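Local coordinates for protein putative aldo/keto reductase (Salmonella enterica subsp. enterica serovar Typhimurium, PDB 4R9O) that probably acts as an NADP-dependent oxidoreductase of the aldo/keto reductase family, with a TIM-barrel fold, at residues R230-V235 with F289-A294; Y250-R255 with L281-Q286; G59-E64 with T92-N97. All coordinates share one frame; numbering follows the deposited sequence. Where two conformers were deposited one is given.

Interaction 1 of 3, residues R230-V235 with F289-A294; sequences RQELSV and FRIRKA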
loop_
_atom_site.group_PDB
_atom_site.type_symbol
_atom_site.label_atom_id
_atom_site.label_comp_id
_atom_site.label_asym_id
_atom_site.label_seq_id
_atom_site.Cartn_x
_atom_site.Cartn_y
_atom_site.Cartn_z
ATOM N N ARG C 230 -11.616 -23.754 -3.044
ATOM C CA ARG C 230 -11.752 -24.862 -3.970
ATOM C C ARG C 230 -13.097 -25.561 -3.784
ATOM O O ARG C 230 -13.731 -25.996 -4.744
ATOM C CB ARG C 230 -10.600 -25.838 -3.767
ATOM C CG ARG C 230 -10.759 -27.119 -4.519
ATOM C CD ARG C 230 -9.549 -27.999 -4.350
ATOM N NE ARG C 230 -9.799 -29.321 -4.906
ATOM C CZ ARG C 230 -8.955 -30.337 -4.810
ATOM N NH1 ARG C 230 -9.274 -31.509 -5.343
ATOM N NH2 ARG C 230 -7.800 -30.179 -4.173
ATOM N N GLN C 231 -13.543 -25.618 -2.536
ATOM C CA GLN C 231 -14.801 -26.270 -2.180
ATOM C C GLN C 231 -16.044 -25.415 -2.467
ATOM O O GLN C 231 -17.133 -25.964 -2.616
ATOM C CB GLN C 231 -14.766 -26.707 -0.712
ATOM C CG GLN C 231 -13.568 -27.603 -0.423
ATOM C CD GLN C 231 -13.411 -27.977 1.035
ATOM O OE1 GLN C 231 -14.255 -27.653 1.873
ATOM N NE2 GLN C 231 -12.312 -28.661 1.349
ATOM N N GLU C 232 -15.889 -24.098 -2.585
ATOM C CA GLU C 232 -17.000 -23.264 -3.050
ATOM C C GLU C 232 -17.164 -23.395 -4.568
ATOM O O GLU C 232 -18.277 -23.317 -5.091
ATOM C CB GLU C 232 -16.802 -21.797 -2.661
ATOM C CG GLU C 232 -18.075 -21.058 -2.226
ATOM C CD GLU C 232 -18.946 -20.613 -3.394
ATOM O OE1 GLU C 232 -18.440 -20.571 -4.538
ATOM O OE2 GLU C 232 -20.135 -20.297 -3.164
ATOM N N LEU C 233 -16.057 -23.596 -5.275
ATOM C CA LEU C 233 -16.121 -23.916 -6.696
ATOM C C LEU C 233 -16.827 -25.272 -6.915
ATOM O O LEU C 233 -17.505 -25.470 -7.925
ATOM C CB LEU C 233 -14.713 -23.935 -7.307
ATOM C CG LEU C 233 -14.087 -22.585 -7.697
ATOM C CD1 LEU C 233 -12.553 -22.673 -7.758
ATOM C CD2 LEU C 233 -14.628 -22.125 -9.035
ATOM N N SER C 234 -16.675 -26.190 -5.963
ATOM C CA SER C 234 -17.301 -27.510 -6.066
ATOM C C SER C 234 -18.810 -27.420 -5.880
ATOM O O SER C 234 -19.556 -28.216 -6.447
ATOM C CB SER C 234 -16.718 -28.481 -5.038
ATOM O OG SER C 234 -15.375 -28.795 -5.346
ATOM N N VAL C 235 -19.249 -26.453 -5.080
ATOM C CA VAL C 235 -20.676 -26.219 -4.873
ATOM C C VAL C 235 -21.323 -25.698 -6.155
ATOM O O VAL C 235 -22.403 -26.133 -6.561
ATOM C CB VAL C 235 -20.924 -25.210 -3.731
ATOM C CG1 VAL C 235 -22.418 -24.962 -3.556
ATOM C CG2 VAL C 235 -20.301 -25.711 -2.435
ATOM N N PHE C 289 -20.216 -13.905 -9.836
ATOM C CA PHE C 289 -19.883 -12.969 -8.769
ATOM C C PHE C 289 -19.618 -13.690 -7.450
ATOM O O PHE C 289 -18.756 -13.272 -6.666
ATOM C CB PHE C 289 -20.983 -11.918 -8.628
ATOM C CG PHE C 289 -20.832 -10.776 -9.602
ATOM C CD1 PHE C 289 -19.925 -9.760 -9.355
ATOM C CD2 PHE C 289 -21.569 -10.738 -10.776
ATOM C CE1 PHE C 289 -19.763 -8.717 -10.250
ATOM C CE2 PHE C 289 -21.416 -9.687 -11.674
ATOM C CZ PHE C 289 -20.515 -8.681 -11.409
ATOM N N ARG C 290 -20.332 -14.787 -7.231
ATOM C CA ARG C 290 -20.084 -15.649 -6.080
ATOM C C ARG C 290 -18.668 -16.209 -6.116
ATOM O O ARG C 290 -17.986 -16.264 -5.094
ATOM C CB ARG C 290 -21.080 -16.805 -6.032
ATOM C CG ARG C 290 -22.078 -16.726 -4.908
ATOM C CD ARG C 290 -22.679 -18.104 -4.649
ATOM N NE ARG C 290 -23.426 -18.592 -5.804
ATOM C CZ ARG C 290 -23.824 -19.852 -5.966
ATOM N NH1 ARG C 290 -24.502 -20.195 -7.051
ATOM N NH2 ARG C 290 -23.544 -20.766 -5.044
ATOM N N ILE C 291 -18.245 -16.646 -7.297
ATOM C CA ILE C 291 -16.864 -17.065 -7.518
ATOM C C ILE C 291 -15.861 -15.958 -7.211
ATOM O O ILE C 291 -14.910 -16.164 -6.461
ATOM C CB ILE C 291 -16.641 -17.519 -8.956
ATOM C CG1 ILE C 291 -17.428 -18.787 -9.205
ATOM C CG2 ILE C 291 -15.164 -17.833 -9.185
ATOM C CD1 ILE C 291 -17.026 -19.819 -8.236
ATOM N N ARG C 292 -16.074 -14.794 -7.811
ATOM C CA ARG C 292 -15.196 -13.647 -7.588
ATOM C C ARG C 292 -14.990 -13.399 -6.097
ATOM O O ARG C 292 -13.857 -13.249 -5.633
ATOM C CB ARG C 292 -15.765 -12.392 -8.255
ATOM C CG ARG C 292 -15.008 -11.108 -7.907
ATOM C CD ARG C 292 -15.741 -9.880 -8.413
ATOM N NE ARG C 292 -15.132 -8.634 -7.943
ATOM C CZ ARG C 292 -14.275 -7.901 -8.653
ATOM N NH1 ARG C 292 -13.919 -8.286 -9.873
ATOM N NH2 ARG C 292 -13.766 -6.782 -8.146
ATOM N N LYS C 293 -16.097 -13.382 -5.360
ATOM C CA LYS C 293 -16.102 -13.036 -3.946
ATOM C C LYS C 293 -15.487 -14.130 -3.075
ATOM O O LYS C 293 -14.794 -13.843 -2.102
ATOM C CB LYS C 293 -17.535 -12.732 -3.498
ATOM C CG LYS C 293 -18.116 -11.503 -4.197
ATOM C CD LYS C 293 -19.558 -11.225 -3.795
ATOM C CE LYS C 293 -20.061 -9.931 -4.442
ATOM N NZ LYS C 293 -21.443 -9.592 -4.028
ATOM N N ALA C 294 -15.737 -15.382 -3.423
ATOM C CA ALA C 294 -15.109 -16.490 -2.713
ATOM C C ALA C 294 -13.582 -16.380 -2.810
ATOM O O ALA C 294 -12.865 -16.670 -1.848
ATOM C CB ALA C 294 -15.592 -17.814 -3.260
#

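Interaction 2 of 3, residues Y250-R255 with L281-Q286; sequences YAWILR and LSLTRQ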
loop_
_atom_site.group_PDB
_atom_site.type_symbol
_atom_site.label_atom_id
_atom_site.label_comp_id
_atom_site.label_asym_id
_atom_site.label_seq_id
_atom_site.Cartn_x
_atom_site.Cartn_y
_atom_site.Cartn_z
ATOM N N TYR C 250 -12.561 -22.231 -15.886
ATOM C CA TYR C 250 -12.432 -21.860 -17.301
ATOM C C TYR C 250 -13.676 -21.100 -17.792
ATOM O O TYR C 250 -13.569 -20.127 -18.545
ATOM C CB TYR C 250 -12.184 -23.102 -18.171
ATOM C CG TYR C 250 -10.776 -23.669 -18.050
ATOM C CD1 TYR C 250 -9.661 -22.839 -18.120
ATOM C CD2 TYR C 250 -10.567 -25.029 -17.859
ATOM C CE1 TYR C 250 -8.368 -23.360 -18.005
ATOM C CE2 TYR C 250 -9.290 -25.556 -17.737
ATOM C CZ TYR C 250 -8.194 -24.722 -17.812
ATOM O OH TYR C 250 -6.932 -25.262 -17.694
ATOM N N ALA C 251 -14.853 -21.554 -17.365
ATOM C CA ALA C 251 -16.113 -20.926 -17.750
ATOM C C ALA C 251 -16.157 -19.497 -17.220
ATOM O O ALA C 251 -16.639 -18.586 -17.890
ATOM C CB ALA C 251 -17.303 -21.742 -17.231
ATOM N N TRP C 252 -15.611 -19.313 -16.021
ATOM C CA TRP C 252 -15.548 -18.014 -15.361
ATOM C C TRP C 252 -14.710 -17.018 -16.161
ATOM O O TRP C 252 -15.062 -15.839 -16.286
ATOM C CB TRP C 252 -14.969 -18.185 -13.953
ATOM C CG TRP C 252 -14.965 -16.948 -13.100
ATOM C CD1 TRP C 252 -15.936 -16.557 -12.224
ATOM C CD2 TRP C 252 -13.931 -15.955 -13.022
ATOM N NE1 TRP C 252 -15.582 -15.377 -11.617
ATOM C CE2 TRP C 252 -14.354 -14.984 -12.089
ATOM C CE3 TRP C 252 -12.699 -15.779 -13.669
ATOM C CZ2 TRP C 252 -13.584 -13.864 -11.770
ATOM C CZ3 TRP C 252 -11.929 -14.659 -13.351
ATOM C CH2 TRP C 252 -12.381 -13.716 -12.413
ATOM N N ILE C 253 -13.586 -17.506 -16.680
ATOM C CA ILE C 253 -12.681 -16.718 -17.508
ATOM C C ILE C 253 -13.305 -16.390 -18.868
ATOM O O ILE C 253 -13.233 -15.254 -19.345
ATOM C CB ILE C 253 -11.349 -17.475 -17.718
ATOM C CG1 ILE C 253 -10.550 -17.520 -16.413
ATOM C CG2 ILE C 253 -10.525 -16.850 -18.836
ATOM C CD1 ILE C 253 -9.302 -18.375 -16.505
ATOM N N LEU C 254 -13.921 -17.394 -19.489
ATOM C CA LEU C 254 -14.582 -17.215 -20.780
ATOM C C LEU C 254 -15.709 -16.184 -20.735
ATOM O O LEU C 254 -16.045 -15.583 -21.754
ATOM C CB LEU C 254 -15.165 -18.543 -21.280
ATOM C CG LEU C 254 -14.213 -19.665 -21.700
ATOM C CD1 LEU C 254 -15.032 -20.862 -22.175
ATOM C CD2 LEU C 254 -13.256 -19.196 -22.788
ATOM N N ARG C 255 -16.306 -16.016 -19.557
ATOM C CA ARG C 255 -17.444 -15.113 -19.374
ATOM C C ARG C 255 -17.030 -13.638 -19.512
ATOM O O ARG C 255 -17.866 -12.775 -19.781
ATOM C CB ARG C 255 -18.095 -15.371 -18.006
ATOM C CG ARG C 255 -19.331 -14.521 -17.679
ATOM C CD ARG C 255 -20.410 -14.670 -18.738
ATOM N NE ARG C 255 -21.562 -13.802 -18.479
ATOM C CZ ARG C 255 -21.622 -12.519 -18.828
ATOM N NH1 ARG C 255 -22.718 -11.814 -18.569
ATOM N NH2 ARG C 255 -20.589 -11.938 -19.438
ATOM N N LEU C 281 -20.879 -24.626 -20.619
ATOM C CA LEU C 281 -21.362 -24.317 -19.277
ATOM C C LEU C 281 -22.106 -22.976 -19.206
ATOM O O LEU C 281 -21.626 -21.963 -19.717
ATOM C CB LEU C 281 -20.189 -24.300 -18.295
ATOM C CG LEU C 281 -20.055 -25.461 -17.314
ATOM C CD1 LEU C 281 -20.010 -26.785 -18.050
ATOM C CD2 LEU C 281 -18.809 -25.279 -16.453
ATOM N N SER C 282 -23.264 -22.985 -18.549
ATOM C CA SER C 282 -24.102 -21.795 -18.408
ATOM C C SER C 282 -23.834 -21.066 -17.094
ATOM O O SER C 282 -24.639 -21.130 -16.171
ATOM C CB SER C 282 -25.587 -22.173 -18.479
ATOM O OG SER C 282 -25.847 -23.049 -19.557
ATOM N N LEU C 283 -22.704 -20.379 -17.000
ATOM C CA LEU C 283 -22.391 -19.643 -15.781
ATOM C C LEU C 283 -23.232 -18.368 -15.716
ATOM O O LEU C 283 -23.122 -17.511 -16.588
ATOM C CB LEU C 283 -20.895 -19.305 -15.719
ATOM C CG LEU C 283 -20.306 -18.960 -14.348
ATOM C CD1 LEU C 283 -20.315 -20.165 -13.433
ATOM C CD2 LEU C 283 -18.898 -18.432 -14.497
ATOM N N THR C 284 -24.088 -18.260 -14.703
ATOM C CA THR C 284 -24.897 -17.055 -14.514
ATOM C C THR C 284 -24.070 -15.914 -13.917
ATOM O O THR C 284 -22.938 -16.128 -13.478
ATOM C CB THR C 284 -26.083 -17.308 -13.591
ATOM O OG1 THR C 284 -25.600 -17.540 -12.263
ATOM C CG2 THR C 284 -26.888 -18.526 -14.063
ATOM N N ARG C 285 -24.643 -14.712 -13.879
ATOM C CA ARG C 285 -23.948 -13.579 -13.269
ATOM C C ARG C 285 -23.709 -13.818 -11.777
ATOM O O ARG C 285 -22.600 -13.617 -11.290
ATOM C CB ARG C 285 -24.717 -12.270 -13.487
ATOM C CG ARG C 285 -24.272 -11.528 -14.735
ATOM C CD ARG C 285 -25.050 -10.263 -14.976
ATOM N NE ARG C 285 -24.538 -9.538 -16.142
ATOM C CZ ARG C 285 -23.601 -8.587 -16.100
ATOM N NH1 ARG C 285 -23.053 -8.229 -14.939
ATOM N NH2 ARG C 285 -23.217 -7.986 -17.224
ATOM N N GLN C 286 -24.733 -14.272 -11.057
ATOM C CA GLN C 286 -24.596 -14.456 -9.617
ATOM C C GLN C 286 -23.558 -15.524 -9.303
ATOM O O GLN C 286 -22.827 -15.409 -8.322
ATOM C CB GLN C 286 -25.943 -14.799 -8.983
ATOM C CG GLN C 286 -26.918 -13.631 -9.007
ATOM C CD GLN C 286 -28.193 -13.879 -8.207
ATOM O OE1 GLN C 286 -29.281 -13.578 -8.674
ATOM N NE2 GLN C 286 -28.057 -14.401 -6.994
#

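Interaction 3 of 3, residues G59-E64 with T92-N97; sequences GGYQCE and TARAEN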
loop_
_atom_site.group_PDB
_atom_site.type_symbol
_atom_site.label_atom_id
_atom_site.label_comp_id
_atom_site.label_asym_id
_atom_site.label_seq_id
_atom_site.Cartn_x
_atom_site.Cartn_y
_atom_site.Cartn_z
ATOM N N GLY C 59 11.596 -24.199 -20.256
ATOM C CA GLY C 59 12.297 -25.438 -19.994
ATOM C C GLY C 59 13.796 -25.270 -20.098
ATOM O O GLY C 59 14.513 -26.203 -20.459
ATOM N N GLY C 60 14.276 -24.071 -19.782
ATOM C CA GLY C 60 15.694 -23.793 -19.852
ATOM C C GLY C 60 16.183 -23.791 -21.287
ATOM O O GLY C 60 17.229 -24.365 -21.589
ATOM N N TYR C 61 15.417 -23.143 -22.162
ATOM C CA TYR C 61 15.716 -23.064 -23.593
ATOM C C TYR C 61 15.710 -24.453 -24.237
ATOM O O TYR C 61 16.539 -24.743 -25.098
ATOM C CB TYR C 61 17.071 -22.373 -23.849
ATOM C CG TYR C 61 17.145 -20.916 -23.396
ATOM C CD1 TYR C 61 16.786 -19.878 -24.251
ATOM C CD2 TYR C 61 17.594 -20.585 -22.120
ATOM C CE1 TYR C 61 16.855 -18.540 -23.844
ATOM C CE2 TYR C 61 17.667 -19.259 -21.703
ATOM C CZ TYR C 61 17.303 -18.244 -22.572
ATOM O OH TYR C 61 17.385 -16.932 -22.163
ATOM N N GLN C 62 14.766 -25.301 -23.837
ATOM C CA GLN C 62 14.708 -26.663 -24.373
ATOM C C GLN C 62 13.368 -27.062 -24.978
ATOM O O GLN C 62 13.317 -27.986 -25.800
ATOM C CB GLN C 62 15.048 -27.681 -23.285
ATOM C CG GLN C 62 16.476 -27.680 -22.816
ATOM C CD GLN C 62 16.677 -28.679 -21.694
ATOM O OE1 GLN C 62 16.345 -28.404 -20.539
ATOM N NE2 GLN C 62 17.193 -29.854 -22.030
ATOM N N CYS C 63 12.285 -26.405 -24.560
ATOM C CA CYS C 63 10.945 -26.857 -24.948
ATOM C C CYS C 63 10.682 -26.699 -26.437
ATOM O O CYS C 63 10.051 -27.566 -27.037
ATOM C CB CYS C 63 9.858 -26.115 -24.163
ATOM S SG CYS C 63 9.683 -26.658 -22.448
ATOM N N GLU C 64 11.144 -25.599 -27.028
ATOM C CA GLU C 64 10.944 -25.393 -28.466
ATOM C C GLU C 64 11.540 -26.550 -29.266
ATOM O O GLU C 64 10.881 -27.118 -30.132
ATOM C CB GLU C 64 11.560 -24.068 -28.934
ATOM C CG GLU C 64 10.641 -22.858 -28.773
ATOM C CD GLU C 64 11.304 -21.556 -29.217
ATOM O OE1 GLU C 64 12.555 -21.503 -29.290
ATOM O OE2 GLU C 64 10.567 -20.579 -29.488
ATOM N N THR C 92 19.222 -17.246 -16.478
ATOM C CA THR C 92 20.545 -17.745 -16.120
ATOM C C THR C 92 20.736 -19.200 -16.548
ATOM O O THR C 92 21.710 -19.830 -16.162
ATOM C CB THR C 92 20.801 -17.647 -14.606
ATOM O OG1 THR C 92 19.728 -18.286 -13.901
ATOM C CG2 THR C 92 20.883 -16.189 -14.176
ATOM N N ALA C 93 19.798 -19.731 -17.331
ATOM C CA ALA C 93 19.983 -21.048 -17.938
ATOM C C ALA C 93 21.050 -20.955 -19.027
ATOM O O ALA C 93 21.636 -21.959 -19.422
ATOM C CB ALA C 93 18.666 -21.578 -18.505
ATOM N N ARG C 94 21.290 -19.739 -19.517
ATOM C CA ARG C 94 22.414 -19.480 -20.414
ATOM C C ARG C 94 23.559 -18.874 -19.616
ATOM O O ARG C 94 23.375 -17.872 -18.923
ATOM C CB ARG C 94 22.011 -18.553 -21.567
ATOM C CG ARG C 94 20.988 -19.157 -22.521
ATOM C CD ARG C 94 21.247 -18.769 -23.976
ATOM N NE ARG C 94 20.253 -19.315 -24.910
ATOM C CZ ARG C 94 20.139 -20.606 -25.224
ATOM N NH1 ARG C 94 19.222 -21.000 -26.092
ATOM N NH2 ARG C 94 20.933 -21.509 -24.666
ATOM N N ALA C 95 24.733 -19.489 -19.729
ATOM C CA ALA C 95 25.906 -19.140 -18.925
ATOM C C ALA C 95 26.309 -17.668 -19.041
ATOM O O ALA C 95 26.813 -17.085 -18.086
ATOM C CB ALA C 95 27.091 -20.043 -19.314
ATOM N N GLU C 96 26.080 -17.069 -20.206
ATOM C CA GLU C 96 26.485 -15.687 -20.444
ATOM C C GLU C 96 25.595 -14.703 -19.670
ATOM O O GLU C 96 25.974 -13.558 -19.424
ATOM C CB GLU C 96 26.459 -15.370 -21.947
ATOM C CG GLU C 96 25.111 -15.567 -22.627
ATOM C CD GLU C 96 24.893 -16.992 -23.137
ATOM O OE1 GLU C 96 24.145 -17.156 -24.123
ATOM O OE2 GLU C 96 25.445 -17.942 -22.546
ATOM N N ASN C 97 24.410 -15.161 -19.291
ATOM C CA ASN C 97 23.506 -14.353 -18.480
ATOM C C ASN C 97 23.751 -14.587 -16.996
ATOM O O ASN C 97 23.333 -15.605 -16.441
ATOM C CB ASN C 97 22.064 -14.667 -18.842
ATOM C CG ASN C 97 21.760 -14.358 -20.292
ATOM O OD1 ASN C 97 22.327 -13.425 -20.864
ATOM N ND2 ASN C 97 20.867 -15.140 -20.897
#

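Interaction 1 of 3, residues R230-V235 with F289-A294
E232, the residue with the most surface buried here, lays its carboxylate across the R290 side chain. Its two oxygens meet different surroundings. OE2 of E232 lies 3.7 Å from CD of R290 and 3.9 Å from NH2 of R290, which makes a salt bridge, but a long one. The carboxylate and guanidinium planes are 88° apart, so the two groups do not pair side by side, and the guanidinium has a stronger partner in E239, on the next turns of helix 227-240. OE1 of E232 instead turns to carbon, 4.0 Å from CD1 of I291 and 4.2 Å from CB of A294; this contact buries it, and nothing modelled bonds it. A bend at chi2 (-79°) brings the carboxylate over this patch.

I291 supplies the apolar half. Its CD1 touches CD2 of L233 at 3.4 Å, a tight carbon-carbon approach, with the two side chains crossing at about a right angle.

The short helical segments run antiparallel, at 169° with axes 10.0 Å apart, a separation bridged by side chains alone. Around them, L233 also packs on V248 and I291 on W252, both of helix 245-254, while L233 reaches L220 of helix 219-222; helix 285-296, the last of the chain, thus lies against both 227-240 and 245-254.

Interaction 2 of 3, residues Y250-R255 with L281-Q286
L283 and A251 carry the apolar part of this contact, with W252 and L281 beside them. The touching branch of L283 is CD2, which comes down on the helix backbone rather than on a side-chain end: it lies 3.5 Å from CA of W252 and 4.0 Å from the carbonyl carbon of A251. With CG anti to the backbone N (chi1 -160°), the L283 side chain is directed from its loop toward the helix, and chi2 (67°) then sets which branch meets it. The same CD2 is 4.0 Å from CB of W252, and it meets the indole obliquely. Next to W252 in sequence, the methyl of A251 packs against L281, with CB of A251 3.9 Å from CD2 of L281 and 4.0 Å from CB of L281; these backbones come closest where the CA atoms of A251 and L281 are 6.4 Å apart.

The contact thus ties helix 245-254, which precedes barrel strand 261-264, to the loop leading into the C-terminal helix 285-296 of this TIM-barrel protein. T284 is the N-cap of that last helix: its hydroxyl bonds a backbone N of the first turn, and Q287 OE1 accepts from T284 N, in the manner of a capping box. W288, one turn on, stacks on the W252 ring and donates through NE1 to W252 O.

The charged part is formed by R255 and R285, whose guanidinium planes stand 89° apart. NH1 of R255 is 3.8 Å from NE of R285, and both turn to acids of a neighbouring subunit. D105 of that subunit makes a salt bridge with R285 NE and a long, weak ion pair with R255 NH1, while D134 of the same subunit takes R285 NH1; the shared carboxylate probably offsets the closeness of the two cations.

Interaction 3 of 3, residues G59-E64 with T92-N97
The N97 backbone N donates to R94 O at 2.9 Å, closing a type I turn whose first residue, R94, folds over the ring of Y61. The guanidinium lies flat on one ring face: CZ of R94 is 3.8 Å from the Y61 ring centroid, 26° off the normal, and the planes differ by 29°, which meets the geometry of a cation-pi stack. NH1 of R94 comes nearest, 3.3 Å from CD1 of Y61. The first torsion of R94 (chi1 -66°) sets CG over this face, in a CH-pi contact 3.8 Å from the Y61 centroid, and a bend at chi2 then turns the rest of the chain back over the same face.

G59, G60 and Y61 all have positive phi, forming a left-handed helical turn directly after Y58, the probable proton donor. In the barrel this turn follows strand 51-53, and the R94 loop follows strand 82-90, so two neighbouring strand-end loops of the active-site rim meet here.

CB of A93 sits at the edge of the Y61 ring, 3.9 Å from CD2 of Y61, and also 3.9 Å from CA of G60. Y61 OH is hydrogen-bonded to T91 N, and N97 ND2 to T91 O.

In the fold
Interactions 1 and 2 form one continuous patch: their centres are about 12 Å apart, both use helix 285-296, and CG2 of I291 meets CD1 of W252 at 3.4 Å. The chain from 230-235 to 289-294 contains both segments of interaction 2. Interaction 3 stands apart, its centre about 38 Å from either, with nearest atoms about 26 and 17 Å away respectively. The assembly brings them together: T92 packs on V235 of a second subunit, and N97 on Q286 of a fourth. L220 (side chain about 4 Å from that of L233) and C214 (about 8 Å from that of W252) are likely NADP-binding; the side chain of Y58, the likely proton donor, is about 7 Å from G60.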